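Local coordinates for SmhA (Serratia marcescens, PDB 7A27), which is one component of Smh, a tripartite alpha-pore-forming toxin, held here in its soluble form, at residues Met144-Phe147 and Leu148-Ile151; Arg265-Ala268 and Thr269-Leu273; Ala258-Ala261 and Val262-Ala266; Gln58-Leu61 and Arg62-Gln66. All coordinates share one frame; numbering follows the deposited sequence.

Contact 1 (Met144-Phe147 and Leu148-Ile151)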
ATOM      1  N   MET A 144      -8.587 -12.625 -11.215  1.00 74.35           N
ATOM      2  CA  MET A 144      -9.844 -11.967 -10.776  1.00 75.39           C
ATOM      3  C   MET A 144     -10.796 -11.873 -11.979  1.00 76.14           C
ATOM      4  O   MET A 144     -12.009 -12.168 -11.816  1.00 76.35           O
ATOM      5  CB  MET A 144      -9.565 -10.573 -10.209  1.00 74.90           C
ATOM      6  CG  MET A 144     -10.776  -9.949  -9.553  1.00 76.51           C
ATOM      7  SD  MET A 144     -10.422  -8.355  -8.792  1.00 77.15           S
ATOM      8  CE  MET A 144     -10.013  -7.378 -10.237  1.00 78.10           C
ATOM      9  N   GLY A 145     -10.263 -11.502 -13.145  1.00 76.28           N
ATOM     10  CA  GLY A 145     -11.031 -11.394 -14.393  1.00 78.22           C
ATOM     11  C   GLY A 145     -11.780 -12.679 -14.701  1.00 80.67           C
ATOM     12  O   GLY A 145     -12.948 -12.596 -15.130  1.00 84.89           O
ATOM     13  N   ASN A 146     -11.135 -13.829 -14.502  1.00 79.12           N
ATOM     14  CA  ASN A 146     -11.705 -15.168 -14.806  1.00 79.25           C
ATOM     15  C   ASN A 146     -12.799 -15.506 -13.791  1.00 78.95           C
ATOM     16  O   ASN A 146     -13.793 -16.141 -14.178  1.00 79.75           O
ATOM     17  CB  ASN A 146     -10.640 -16.264 -14.819  1.00 78.88           C
ATOM     18  CG  ASN A 146      -9.748 -16.210 -16.039  1.00 78.61           C
ATOM     19  OD1 ASN A 146     -10.127 -15.683 -17.083  1.00 78.67           O
ATOM     20  ND2 ASN A 146      -8.564 -16.780 -15.916  1.00 78.51           N
ATOM     21  N   PHE A 147     -12.623 -15.116 -12.534  1.00 77.03           N
ATOM     22  CA  PHE A 147     -13.617 -15.429 -11.483  1.00 77.36           C
ATOM     23  C   PHE A 147     -14.841 -14.538 -11.717  1.00 77.95           C
ATOM     24  O   PHE A 147     -15.958 -15.030 -11.473  1.00 80.68           O
ATOM     25  CB  PHE A 147     -13.024 -15.323 -10.074  1.00 75.72           C
ATOM     26  CG  PHE A 147     -13.936 -15.876  -9.003  1.00 74.15           C
ATOM     27  CD1 PHE A 147     -14.159 -17.239  -8.906  1.00 74.21           C
ATOM     28  CD2 PHE A 147     -14.614 -15.034  -8.133  1.00 72.05           C
ATOM     29  CE1 PHE A 147     -15.016 -17.748  -7.945  1.00 73.76           C
ATOM     30  CE2 PHE A 147     -15.467 -15.544  -7.165  1.00 71.90           C
ATOM     31  CZ  PHE A 147     -15.672 -16.901  -7.076  1.00 72.87           C
ATOM     32  N   LEU A 148     -14.659 -13.297 -12.197  1.00 77.17           N
ATOM     33  CA  LEU A 148     -15.795 -12.379 -12.514  1.00 76.54           C
ATOM     34  C   LEU A 148     -16.651 -12.981 -13.636  1.00 77.27           C
ATOM     35  O   LEU A 148     -17.865 -12.985 -13.474  1.00 77.56           O
ATOM     36  CB  LEU A 148     -15.284 -10.984 -12.879  1.00 75.21           C
ATOM     37  CG  LEU A 148     -15.015 -10.069 -11.689  1.00 74.23           C
ATOM     38  CD1 LEU A 148     -14.233  -8.831 -12.125  1.00 74.19           C
ATOM     39  CD2 LEU A 148     -16.321  -9.677 -11.007  1.00 74.01           C
ATOM     40  N   ASN A 149     -16.036 -13.501 -14.700  1.00 78.20           N
ATOM     41  CA  ASN A 149     -16.747 -14.163 -15.825  1.00 81.53           C
ATOM     42  C   ASN A 149     -17.547 -15.366 -15.297  1.00 82.88           C
ATOM     43  O   ASN A 149     -18.549 -15.740 -15.950  1.00 84.45           O
ATOM     44  CB  ASN A 149     -15.800 -14.612 -16.940  1.00 83.67           C
ATOM     45  CG  ASN A 149     -15.052 -13.475 -17.601  1.00 84.56           C
ATOM     46  OD1 ASN A 149     -15.489 -12.329 -17.573  1.00 86.70           O
ATOM     47  ND2 ASN A 149     -13.917 -13.779 -18.206  1.00 85.64           N
ATOM     48  N   VAL A 150     -17.117 -15.956 -14.173  1.00 81.70           N
ATOM     49  CA  VAL A 150     -17.790 -17.123 -13.527  1.00 82.30           C
ATOM     50  C   VAL A 150     -19.038 -16.623 -12.786  1.00 83.17           C
ATOM     51  O   VAL A 150     -20.108 -17.263 -12.929  1.00 85.04           O
ATOM     52  CB  VAL A 150     -16.835 -17.912 -12.607  1.00 80.30           C
ATOM     53  CG1 VAL A 150     -17.569 -18.917 -11.729  1.00 80.86           C
ATOM     54  CG2 VAL A 150     -15.733 -18.595 -13.399  1.00 81.11           C
ATOM     55  N   ILE A 151     -18.914 -15.535 -12.020  1.00 83.02           N
ATOM     56  CA  ILE A 151     -20.053 -14.924 -11.270  1.00 83.89           C
ATOM     57  C   ILE A 151     -21.089 -14.432 -12.284  1.00 85.25           C
ATOM     58  O   ILE A 151     -22.301 -14.622 -12.047  1.00 85.75           O
ATOM     59  CB  ILE A 151     -19.585 -13.771 -10.352  1.00 82.23           C
ATOM     60  CG1 ILE A 151     -18.733 -14.296  -9.196  1.00 81.09           C
ATOM     61  CG2 ILE A 151     -20.769 -12.955  -9.844  1.00 82.50           C
ATOM     62  CD1 ILE A 151     -18.337 -13.253  -8.175  1.00 79.37           C
TER
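The ring of Phe147 is the apolar flat group of this contact, and Ile151 meets it obliquely from the next turn. Ile151 CD1 lies 3.8 Å from Phe147 CE2. The ring also stacks with Tyr57 of helix 48-96, and Ile54 of that helix touches it too. This is an i to i+4 pair on helix 104-155, one of the long helices of a bundle that is consistent with the ClyA-like alpha-pore-forming toxins. Phe147 has CG anti to its amide nitrogen (chi1 -170°). Ile151 has CG1 anti to its carbonyl carbon (chi1 -68°) and continues extended to CD1. These two settings let the side chains slant across each other.

The other flat groups are the exposed amides of Asn146 and Asn149. Asn146 OD1 and Asn149 ND2 stay 4.4 Å apart, and no bond joins them. The Asn149 amide lies beside the carbonyl of Gly145 instead, with Asn149 CG 3.4 Å from Gly145 O. Its ND2 is poorly angled for a bond there; the backbone N of Asn149 takes that oxygen.

Met144 and Leu148 form a looser apolar pair, with Met144 CG 4.5 Å from Leu148 CD1. Both side chains also reach Gln281 of helix 272-299. Residues 144-151 therefore face two neighbouring helices. On the helix 48-96 side, Val150 rests on Lys53. Backbone bonds run underneath, and Leu148 N donates to Met144 O at 2.9 Å. Phe147 O takes two donors: a weak bond from Val150 N, and a straighter one from Ile151 N at 3.0 Å.

Contact 2 (Arg265-Ala268 and Thr269-Leu273)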
ATOM      1  N   ARG A 265     -28.769 -12.235   3.419  1.00 82.90           N
ATOM      2  CA  ARG A 265     -29.850 -13.103   3.955  1.00 86.50           C
ATOM      3  C   ARG A 265     -30.895 -13.300   2.846  1.00 87.37           C
ATOM      4  O   ARG A 265     -31.368 -14.438   2.664  1.00 90.67           O
ATOM      5  CB  ARG A 265     -30.471 -12.520   5.230  1.00 89.42           C
ATOM      6  CG  ARG A 265     -29.480 -12.251   6.351  1.00 90.99           C
ATOM      7  CD  ARG A 265     -30.124 -11.890   7.673  1.00 93.98           C
ATOM      8  NE  ARG A 265     -30.793 -13.070   8.193  1.00 99.69           N
ATOM      9  CZ  ARG A 265     -30.186 -14.133   8.765  1.00102.99           C
ATOM     10  NH1 ARG A 265     -30.907 -15.151   9.224  1.00103.38           N
ATOM     11  NH2 ARG A 265     -28.863 -14.183   8.888  1.00102.69           N
ATOM     12  N   ALA A 266     -31.208 -12.241   2.102  1.00 86.39           N
ATOM     13  CA  ALA A 266     -32.195 -12.234   0.997  1.00 86.54           C
ATOM     14  C   ALA A 266     -31.733 -13.110  -0.178  1.00 85.42           C
ATOM     15  O   ALA A 266     -32.471 -14.022  -0.567  1.00 86.60           O
ATOM     16  CB  ALA A 266     -32.440 -10.817   0.539  1.00 86.17           C
ATOM     17  N   LEU A 267     -30.556 -12.838  -0.734  1.00 83.49           N
ATOM     18  CA  LEU A 267     -30.020 -13.584  -1.903  1.00 84.26           C
ATOM     19  C   LEU A 267     -29.798 -15.065  -1.544  1.00 85.70           C
ATOM     20  O   LEU A 267     -29.975 -15.932  -2.427  1.00 85.97           O
ATOM     21  CB  LEU A 267     -28.722 -12.916  -2.361  1.00 82.03           C
ATOM     22  CG  LEU A 267     -28.045 -13.559  -3.568  1.00 82.43           C
ATOM     23  CD1 LEU A 267     -28.998 -13.634  -4.754  1.00 83.81           C
ATOM     24  CD2 LEU A 267     -26.765 -12.820  -3.960  1.00 81.29           C
ATOM     25  N   ALA A 268     -29.439 -15.339  -0.287  1.00 84.87           N
ATOM     26  CA  ALA A 268     -29.107 -16.680   0.232  1.00 85.41           C
ATOM     27  C   ALA A 268     -30.313 -17.627   0.194  1.00 88.30           C
ATOM     28  O   ALA A 268     -30.101 -18.838  -0.056  1.00 90.79           O
ATOM     29  CB  ALA A 268     -28.560 -16.555   1.625  1.00 84.93           C
ATOM     30  N   THR A 269     -31.528 -17.138   0.447  1.00 89.55           N
ATOM     31  CA  THR A 269     -32.749 -17.998   0.490  1.00 91.64           C
ATOM     32  C   THR A 269     -32.721 -18.979  -0.694  1.00 92.42           C
ATOM     33  O   THR A 269     -32.868 -20.175  -0.448  1.00 93.54           O
ATOM     34  CB  THR A 269     -34.052 -17.179   0.594  1.00 91.72           C
ATOM     35  OG1 THR A 269     -34.073 -16.188  -0.438  1.00 90.94           O
ATOM     36  CG2 THR A 269     -34.226 -16.499   1.941  1.00 91.01           C
ATOM     37  N   ALA A 270     -32.458 -18.496  -1.910  1.00 92.58           N
ATOM     38  CA  ALA A 270     -32.497 -19.279  -3.171  1.00 93.34           C
ATOM     39  C   ALA A 270     -31.086 -19.537  -3.718  1.00 92.34           C
ATOM     40  O   ALA A 270     -30.876 -20.638  -4.228  1.00 93.62           O
ATOM     41  CB  ALA A 270     -33.354 -18.560  -4.192  1.00 94.28           C
ATOM     42  N   ASN A 271     -30.177 -18.548  -3.687  1.00 91.11           N
ATOM     43  CA  ASN A 271     -28.790 -18.647  -4.226  1.00 90.38           C
ATOM     44  C   ASN A 271     -27.779 -18.341  -3.109  1.00 89.25           C
ATOM     45  O   ASN A 271     -27.313 -17.197  -3.016  1.00 89.06           O
ATOM     46  CB  ASN A 271     -28.564 -17.712  -5.421  1.00 89.51           C
ATOM     47  CG  ASN A 271     -29.675 -17.772  -6.439  1.00 91.06           C
ATOM     48  OD1 ASN A 271     -30.819 -17.444  -6.132  1.00 91.85           O
ATOM     49  ND2 ASN A 271     -29.333 -18.156  -7.656  1.00 92.49           N
ATOM     50  N   ALA A 272     -27.450 -19.346  -2.293  1.00 88.94           N
ATOM     51  CA  ALA A 272     -26.531 -19.268  -1.135  1.00 86.30           C
ATOM     52  C   ALA A 272     -25.075 -19.300  -1.607  1.00 85.45           C
ATOM     53  O   ALA A 272     -24.258 -18.505  -1.107  1.00 83.08           O
ATOM     54  CB  ALA A 272     -26.827 -20.436  -0.237  1.00 87.03           C
ATOM     55  N   LEU A 273     -24.770 -20.187  -2.552  1.00 86.76           N
ATOM     56  CA  LEU A 273     -23.385 -20.391  -3.027  1.00 86.39           C
ATOM     57  C   LEU A 273     -22.931 -19.166  -3.825  1.00 84.75           C
ATOM     58  O   LEU A 273     -21.737 -18.837  -3.750  1.00 82.81           O
ATOM     59  CB  LEU A 273     -23.312 -21.688  -3.837  1.00 88.56           C
ATOM     60  CG  LEU A 273     -21.904 -22.255  -4.035  1.00 88.80           C
ATOM     61  CD1 LEU A 273     -21.145 -22.344  -2.719  1.00 87.32           C
ATOM     62  CD2 LEU A 273     -21.965 -23.628  -4.676  1.00 91.99           C
TER
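Thr269 and Ala266 make the side-chain hydrogen bond of this contact. Thr269 OG1 donates to Ala266 O at 2.7 Å, tilted only 16° from the carbonyl plane. The hydroxyl can turn back to that oxygen because OG1 sits between the backbone N and the carbonyl carbon of Thr269 (chi1 52°). The methyl branch points elsewhere, with Thr269 CG2 3.6 Å from Arg265 O.

Backbone hydrogen bonds come next. Thr269 N reaches both Arg265 O and Ala266 O, and both bonds are weak. Ala266 O thus receives a good bond from the hydroxyl and a poor one from the amide. Asn271 N donates to Leu267 O at 2.9 Å, in the carbonyl plane. Ala270 N is 3.0 Å from Ala268 O, but the angle is too poor for a bond.

These bonds belong to the short turn of a helical hairpin, where helix 247-268 gives way to helix 272-299. Asn271 occupies the N-cap position of the second helix. Its side chain makes no capping bond. Its backbone O accepts from Ser275 OG. The psi of Asn271, 83°, is far from helical and turns the chain there.

Van der Waals contacts are few. Leu267 and Asn271 slant past one another, with Leu267 CD1 4.2 Å from Asn271 CB. Ala272 CB rests against the carbonyl oxygen of Ala268, 3.6 Å from Ala268 O. Outward, Leu267 packs on Ile169 of helix 160-188 and on Ser275 and Lys278 of the following helix.

Contact 3 (Ala258-Ala261 and Val262-Ala266)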
ATOM      1  N   ALA A 258     -24.854  -2.987   8.145  1.00 74.58           N
ATOM      2  CA  ALA A 258     -26.212  -3.396   8.566  1.00 77.62           C
ATOM      3  C   ALA A 258     -27.008  -3.850   7.333  1.00 78.08           C
ATOM      4  O   ALA A 258     -27.583  -4.964   7.375  1.00 78.72           O
ATOM      5  CB  ALA A 258     -26.914  -2.276   9.298  1.00 80.12           C
ATOM      6  N   LYS A 259     -27.020  -3.029   6.275  1.00 77.06           N
ATOM      7  CA  LYS A 259     -27.759  -3.294   5.013  1.00 76.73           C
ATOM      8  C   LYS A 259     -27.148  -4.492   4.278  1.00 75.77           C
ATOM      9  O   LYS A 259     -27.921  -5.265   3.667  1.00 76.67           O
ATOM     10  CB  LYS A 259     -27.772  -2.064   4.092  1.00 76.45           C
ATOM     11  CG  LYS A 259     -28.547  -0.869   4.640  1.00 78.24           C
ATOM     12  CD  LYS A 259     -29.305  -0.037   3.594  1.00 79.83           C
ATOM     13  CE  LYS A 259     -28.511   1.102   2.997  1.00 79.60           C
ATOM     14  NZ  LYS A 259     -28.347   2.202   3.970  1.00 79.91           N
ATOM     15  N   LEU A 260     -25.821  -4.639   4.323  1.00 74.63           N
ATOM     16  CA  LEU A 260     -25.108  -5.749   3.646  1.00 74.44           C
ATOM     17  C   LEU A 260     -25.586  -7.077   4.248  1.00 75.76           C
ATOM     18  O   LEU A 260     -25.853  -8.024   3.467  1.00 77.04           O
ATOM     19  CB  LEU A 260     -23.595  -5.580   3.803  1.00 73.64           C
ATOM     20  CG  LEU A 260     -22.763  -6.641   3.079  1.00 73.35           C
ATOM     21  CD1 LEU A 260     -23.059  -6.580   1.596  1.00 73.50           C
ATOM     22  CD2 LEU A 260     -21.269  -6.509   3.345  1.00 72.08           C
ATOM     23  N   ALA A 261     -25.696  -7.140   5.578  1.00 75.86           N
ATOM     24  CA  ALA A 261     -26.129  -8.346   6.317  1.00 78.11           C
ATOM     25  C   ALA A 261     -27.499  -8.791   5.797  1.00 78.81           C
ATOM     26  O   ALA A 261     -27.643  -9.962   5.422  1.00 77.79           O
ATOM     27  CB  ALA A 261     -26.158  -8.058   7.794  1.00 79.24           C
ATOM     28  N   VAL A 262     -28.437  -7.848   5.753  1.00 80.77           N
ATOM     29  CA  VAL A 262     -29.852  -8.034   5.307  1.00 82.79           C
ATOM     30  C   VAL A 262     -29.869  -8.552   3.862  1.00 81.89           C
ATOM     31  O   VAL A 262     -30.620  -9.520   3.584  1.00 81.70           O
ATOM     32  CB  VAL A 262     -30.644  -6.715   5.456  1.00 83.79           C
ATOM     33  CG1 VAL A 262     -31.980  -6.737   4.726  1.00 84.44           C
ATOM     34  CG2 VAL A 262     -30.840  -6.336   6.916  1.00 84.64           C
ATOM     35  N   ALA A 263     -29.061  -7.946   2.989  1.00 80.42           N
ATOM     36  CA  ALA A 263     -29.028  -8.230   1.536  1.00 80.38           C
ATOM     37  C   ALA A 263     -28.530  -9.655   1.263  1.00 79.94           C
ATOM     38  O   ALA A 263     -29.072 -10.262   0.306  1.00 81.07           O
ATOM     39  CB  ALA A 263     -28.196  -7.202   0.812  1.00 78.95           C
ATOM     40  N   TYR A 264     -27.533 -10.157   2.015  1.00 78.07           N
ATOM     41  CA  TYR A 264     -27.003 -11.537   1.843  1.00 77.74           C
ATOM     42  C   TYR A 264     -28.080 -12.532   2.316  1.00 80.81           C
ATOM     43  O   TYR A 264     -28.299 -13.549   1.636  1.00 80.96           O
ATOM     44  CB  TYR A 264     -25.653 -11.763   2.530  1.00 74.64           C
ATOM     45  CG  TYR A 264     -24.426 -11.256   1.808  1.00 72.65           C
ATOM     46  CD1 TYR A 264     -23.999 -11.821   0.619  1.00 71.28           C
ATOM     47  CD2 TYR A 264     -23.626 -10.261   2.355  1.00 71.49           C
ATOM     48  CE1 TYR A 264     -22.850 -11.384  -0.027  1.00 69.47           C
ATOM     49  CE2 TYR A 264     -22.479  -9.811   1.715  1.00 68.99           C
ATOM     50  CZ  TYR A 264     -22.079 -10.369   0.516  1.00 68.34           C
ATOM     51  OH  TYR A 264     -20.950  -9.886  -0.096  1.00 66.19           O
ATOM     52  N   ARG A 265     -28.769 -12.235   3.419  1.00 82.90           N
ATOM     53  CA  ARG A 265     -29.850 -13.103   3.955  1.00 86.50           C
ATOM     54  C   ARG A 265     -30.895 -13.300   2.846  1.00 87.37           C
ATOM     55  O   ARG A 265     -31.368 -14.438   2.664  1.00 90.67           O
ATOM     56  CB  ARG A 265     -30.471 -12.520   5.230  1.00 89.42           C
ATOM     57  CG  ARG A 265     -29.480 -12.251   6.351  1.00 90.99           C
ATOM     58  CD  ARG A 265     -30.124 -11.890   7.673  1.00 93.98           C
ATOM     59  NE  ARG A 265     -30.793 -13.070   8.193  1.00 99.69           N
ATOM     60  CZ  ARG A 265     -30.186 -14.133   8.765  1.00102.99           C
ATOM     61  NH1 ARG A 265     -30.907 -15.151   9.224  1.00103.38           N
ATOM     62  NH2 ARG A 265     -28.863 -14.183   8.888  1.00102.69           N
ATOM     63  N   ALA A 266     -31.208 -12.241   2.102  1.00 86.39           N
ATOM     64  CA  ALA A 266     -32.195 -12.234   0.997  1.00 86.54           C
ATOM     65  C   ALA A 266     -31.733 -13.110  -0.178  1.00 85.42           C
ATOM     66  O   ALA A 266     -32.471 -14.022  -0.567  1.00 86.60           O
ATOM     67  CB  ALA A 266     -32.440 -10.817   0.539  1.00 86.17           C
TER
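Leu260 and Tyr264 lie side by side and point the same way, one helical turn apart. Leu260 CD1 is 3.3 Å from Tyr264 CE2, and Leu260 CG is 3.5 Å from the same carbon. The methyl approaches the ring obliquely. Tyr264 CD2 is also 3.3 Å from Leu260 O. Leu260 carries its CG on the far side from its own N (chi1 -177°), which brings the branched end alongside the tyrosine.

On another side of the helix Arg265 CG comes up to the oxygen end of the Ala261 carbonyl, 3.1 Å from Ala261 O. Val262 CG2 lies by Ala258 O, and Ala263 CB by Lys259 O.

Helical hydrogen bonds set the spacing of these pairs. Tyr264 N donates to Leu260 O at 3.1 Å, and Arg265 N to Ala261 O at 3.2 Å. The bond from Val262 N to Ala258 O is weak.

Leu260 and Tyr264 are an i to i+4 pair on the buried face of helix 247-268, an amphipathic helix of the bundle; Val262 and Arg265 are exposed. Leu260, Ala263 and Tyr264 face helix 160-188, through Ile176, Ile169 and Asn173. Tyr264 also touches Ser275 and Ser279, so it sits where helices 160-188 and 272-299 meet its own.

Contact 4 (Gln58-Leu61 and Arg62-Gln66)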
ATOM      1  N   GLN A  58     -10.337 -18.826  -3.620  1.00 78.58           N
ATOM      2  CA  GLN A  58     -10.080 -18.385  -2.228  1.00 79.66           C
ATOM      3  C   GLN A  58      -8.663 -18.821  -1.836  1.00 80.26           C
ATOM      4  O   GLN A  58      -7.945 -18.009  -1.200  1.00 81.28           O
ATOM      5  CB  GLN A  58     -11.155 -18.925  -1.280  1.00 81.34           C
ATOM      6  CG  GLN A  58     -11.150 -18.250   0.080  1.00 81.72           C
ATOM      7  CD  GLN A  58     -12.393 -18.549   0.879  1.00 83.88           C
ATOM      8  OE1 GLN A  58     -13.006 -19.613   0.763  1.00 85.61           O
ATOM      9  NE2 GLN A  58     -12.748 -17.607   1.738  1.00 84.94           N
ATOM     10  N   ASN A  59      -8.260 -20.029  -2.241  1.00 80.95           N
ATOM     11  CA  ASN A  59      -6.915 -20.595  -1.950  1.00 80.83           C
ATOM     12  C   ASN A  59      -5.854 -19.769  -2.687  1.00 80.50           C
ATOM     13  O   ASN A  59      -4.891 -19.342  -2.047  1.00 80.03           O
ATOM     14  CB  ASN A  59      -6.781 -22.064  -2.347  1.00 81.30           C
ATOM     15  CG  ASN A  59      -5.475 -22.633  -1.836  1.00 81.36           C
ATOM     16  OD1 ASN A  59      -4.564 -22.871  -2.625  1.00 79.76           O
ATOM     17  ND2 ASN A  59      -5.349 -22.761  -0.519  1.00 80.83           N
ATOM     18  N   GLN A  60      -6.050 -19.527  -3.985  1.00 79.84           N
ATOM     19  CA  GLN A  60      -5.074 -18.819  -4.838  1.00 78.41           C
ATOM     20  C   GLN A  60      -4.889 -17.384  -4.318  1.00 75.58           C
ATOM     21  O   GLN A  60      -3.764 -16.875  -4.417  1.00 75.24           O
ATOM     22  CB  GLN A  60      -5.483 -19.005  -6.303  1.00 79.70           C
ATOM     23  CG  GLN A  60      -4.464 -18.458  -7.304  1.00 81.45           C
ATOM     24  CD  GLN A  60      -3.059 -19.025  -7.218  1.00 82.08           C
ATOM     25  OE1 GLN A  60      -2.078 -18.283  -7.034  1.00 79.88           O
ATOM     26  NE2 GLN A  60      -2.954 -20.343  -7.373  1.00 82.72           N
ATOM     27  N   LEU A  61      -5.919 -16.775  -3.719  1.00 74.33           N
ATOM     28  CA  LEU A  61      -5.861 -15.391  -3.154  1.00 71.99           C
ATOM     29  C   LEU A  61      -5.060 -15.381  -1.846  1.00 71.60           C
ATOM     30  O   LEU A  61      -4.243 -14.468  -1.668  1.00 68.80           O
ATOM     31  CB  LEU A  61      -7.270 -14.844  -2.908  1.00 70.93           C
ATOM     32  CG  LEU A  61      -8.030 -14.365  -4.142  1.00 70.33           C
ATOM     33  CD1 LEU A  61      -9.473 -14.080  -3.776  1.00 70.61           C
ATOM     34  CD2 LEU A  61      -7.376 -13.138  -4.765  1.00 68.15           C
ATOM     35  N   ARG A  62      -5.285 -16.350  -0.959  1.00 71.95           N
ATOM     36  CA  ARG A  62      -4.548 -16.438   0.325  1.00 71.97           C
ATOM     37  C   ARG A  62      -3.055 -16.611   0.032  1.00 71.87           C
ATOM     38  O   ARG A  62      -2.255 -15.993   0.757  1.00 73.28           O
ATOM     39  CB  ARG A  62      -5.125 -17.550   1.201  1.00 74.81           C
ATOM     40  CG  ARG A  62      -6.542 -17.250   1.659  1.00 76.66           C
ATOM     41  CD  ARG A  62      -7.276 -18.478   2.132  1.00 79.98           C
ATOM     42  NE  ARG A  62      -6.794 -18.960   3.413  1.00 82.19           N
ATOM     43  CZ  ARG A  62      -7.261 -18.566   4.583  1.00 81.80           C
ATOM     44  NH1 ARG A  62      -8.220 -17.658   4.660  1.00 79.94           N
ATOM     45  NH2 ARG A  62      -6.743 -19.084   5.680  1.00 84.54           N
ATOM     46  N   GLN A  63      -2.688 -17.381  -1.004  1.00 71.17           N
ATOM     47  CA  GLN A  63      -1.269 -17.567  -1.418  1.00 70.75           C
ATOM     48  C   GLN A  63      -0.691 -16.192  -1.767  1.00 70.47           C
ATOM     49  O   GLN A  63       0.377 -15.862  -1.254  1.00 70.20           O
ATOM     50  CB  GLN A  63      -1.092 -18.537  -2.593  1.00 70.56           C
ATOM     51  CG  GLN A  63      -1.588 -19.947  -2.305  1.00 71.90           C
ATOM     52  CD  GLN A  63      -1.273 -20.941  -3.399  1.00 72.51           C
ATOM     53  OE1 GLN A  63      -0.255 -20.867  -4.062  1.00 73.05           O
ATOM     54  NE2 GLN A  63      -2.135 -21.923  -3.582  1.00 73.32           N
ATOM     55  N   GLN A  64      -1.401 -15.377  -2.551  1.00 71.99           N
ATOM     56  CA  GLN A  64      -0.886 -14.058  -3.007  1.00 72.87           C
ATOM     57  C   GLN A  64      -0.879 -13.047  -1.861  1.00 71.39           C
ATOM     58  O   GLN A  64      -0.000 -12.160  -1.886  1.00 69.76           O
ATOM     59  CB  GLN A  64      -1.687 -13.569  -4.208  1.00 73.97           C
ATOM     60  CG  GLN A  64      -1.523 -14.497  -5.400  1.00 75.86           C
ATOM     61  CD  GLN A  64      -0.059 -14.765  -5.655  1.00 77.49           C
ATOM     62  OE1 GLN A  64       0.789 -13.872  -5.576  1.00 76.02           O
ATOM     63  NE2 GLN A  64       0.255 -16.020  -5.923  1.00 79.92           N
ATOM     64  N   ALA A  65      -1.818 -13.178  -0.919  1.00 70.60           N
ATOM     65  CA  ALA A  65      -1.921 -12.323   0.284  1.00 70.20           C
ATOM     66  C   ALA A  65      -0.717 -12.612   1.179  1.00 70.91           C
ATOM     67  O   ALA A  65      -0.084 -11.645   1.620  1.00 71.70           O
ATOM     68  CB  ALA A  65      -3.219 -12.568   1.008  1.00 70.82           C
ATOM     69  N   GLN A  66      -0.425 -13.888   1.436  1.00 72.24           N
ATOM     70  CA  GLN A  66       0.766 -14.317   2.222  1.00 73.36           C
ATOM     71  C   GLN A  66       2.035 -13.781   1.544  1.00 72.61           C
ATOM     72  O   GLN A  66       2.864 -13.205   2.255  1.00 74.06           O
ATOM     73  CB  GLN A  66       0.801 -15.837   2.368  1.00 74.91           C
ATOM     74  CG  GLN A  66       2.091 -16.408   2.953  1.00 76.00           C
ATOM     75  CD  GLN A  66       2.049 -17.918   2.999  1.00 78.04           C
ATOM     76  OE1 GLN A  66       1.038 -18.528   3.356  1.00 77.87           O
ATOM     77  NE2 GLN A  66       3.160 -18.548   2.650  1.00 79.51           N
TER
HETATM   78  O   HOH W   1      -5.772 -21.747   2.562  1.00 45.91           O
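Gln63 and Asn59 join their side-chain amides one turn apart on helix 48-96, a long helix of the bundle. Gln63 follows the helix back toward Asn59. Its CB is 3.6 Å from Gln60 O. Its CG lies against the preceding carbonyl, 3.4 Å from Asn59 O. The chain is extended beyond CG, which carries CD to within 3.9 Å of Asn59 OD1. At the tip, Gln63 NE2 donates to Asn59 OD1 at 2.8 Å. The acceptor lies in the amide plane of Gln63. The donor, however, stands above the plane of the Asn59 carbonyl, 36° out of it, and is not on a lone pair. The side chains slant across each other, and their amide planes are 72° apart.

Gln60 and Gln64 form a second i to i+4 amide pair, arranged otherwise. They run side by side, with amides nearly coplanar at 14°. Their bond is weak: Gln64 NE2 to Gln60 OE1 is 3.4 Å. This pair faces helix 104-155, where both glutamines touch Met139.

Arg62 leans back over Gln58, with Arg62 CG 3.3 Å from Gln58 O. Its NH1 makes a weak bond to Gln38 O. Gln58 OE1 accepts from Leu41 N, so both residues tie the helix to the segment that follows helix 14-37. Leu61 packs on Val280 and Ala284 of helix 272-299. A water bridges Arg62 and Asn59: it accepts from Arg62 NE at 3.1 Å and, weakly, from Asn59 ND2.

In the fold
From the N terminus the order is contact 4, contact 1, contact 3, contact 2. Each is local, so none encloses a long loop, and none nests in or crosses another. Contacts 4 and 1 lie on helices 48-96 and 104-155, which follow each other in the chain; their centres are 16 Å apart. Both also face helix 272-299. Contacts 3 and 2 overlap at Arg265 and Ala266 and run along helix 247-268 into its turn. Contact 2 alone spans two helices, starting helix 272-299. That helix is the common neighbour: it begins in contact 2, touches Tyr264 of contact 3 and borders contacts 1 and 4.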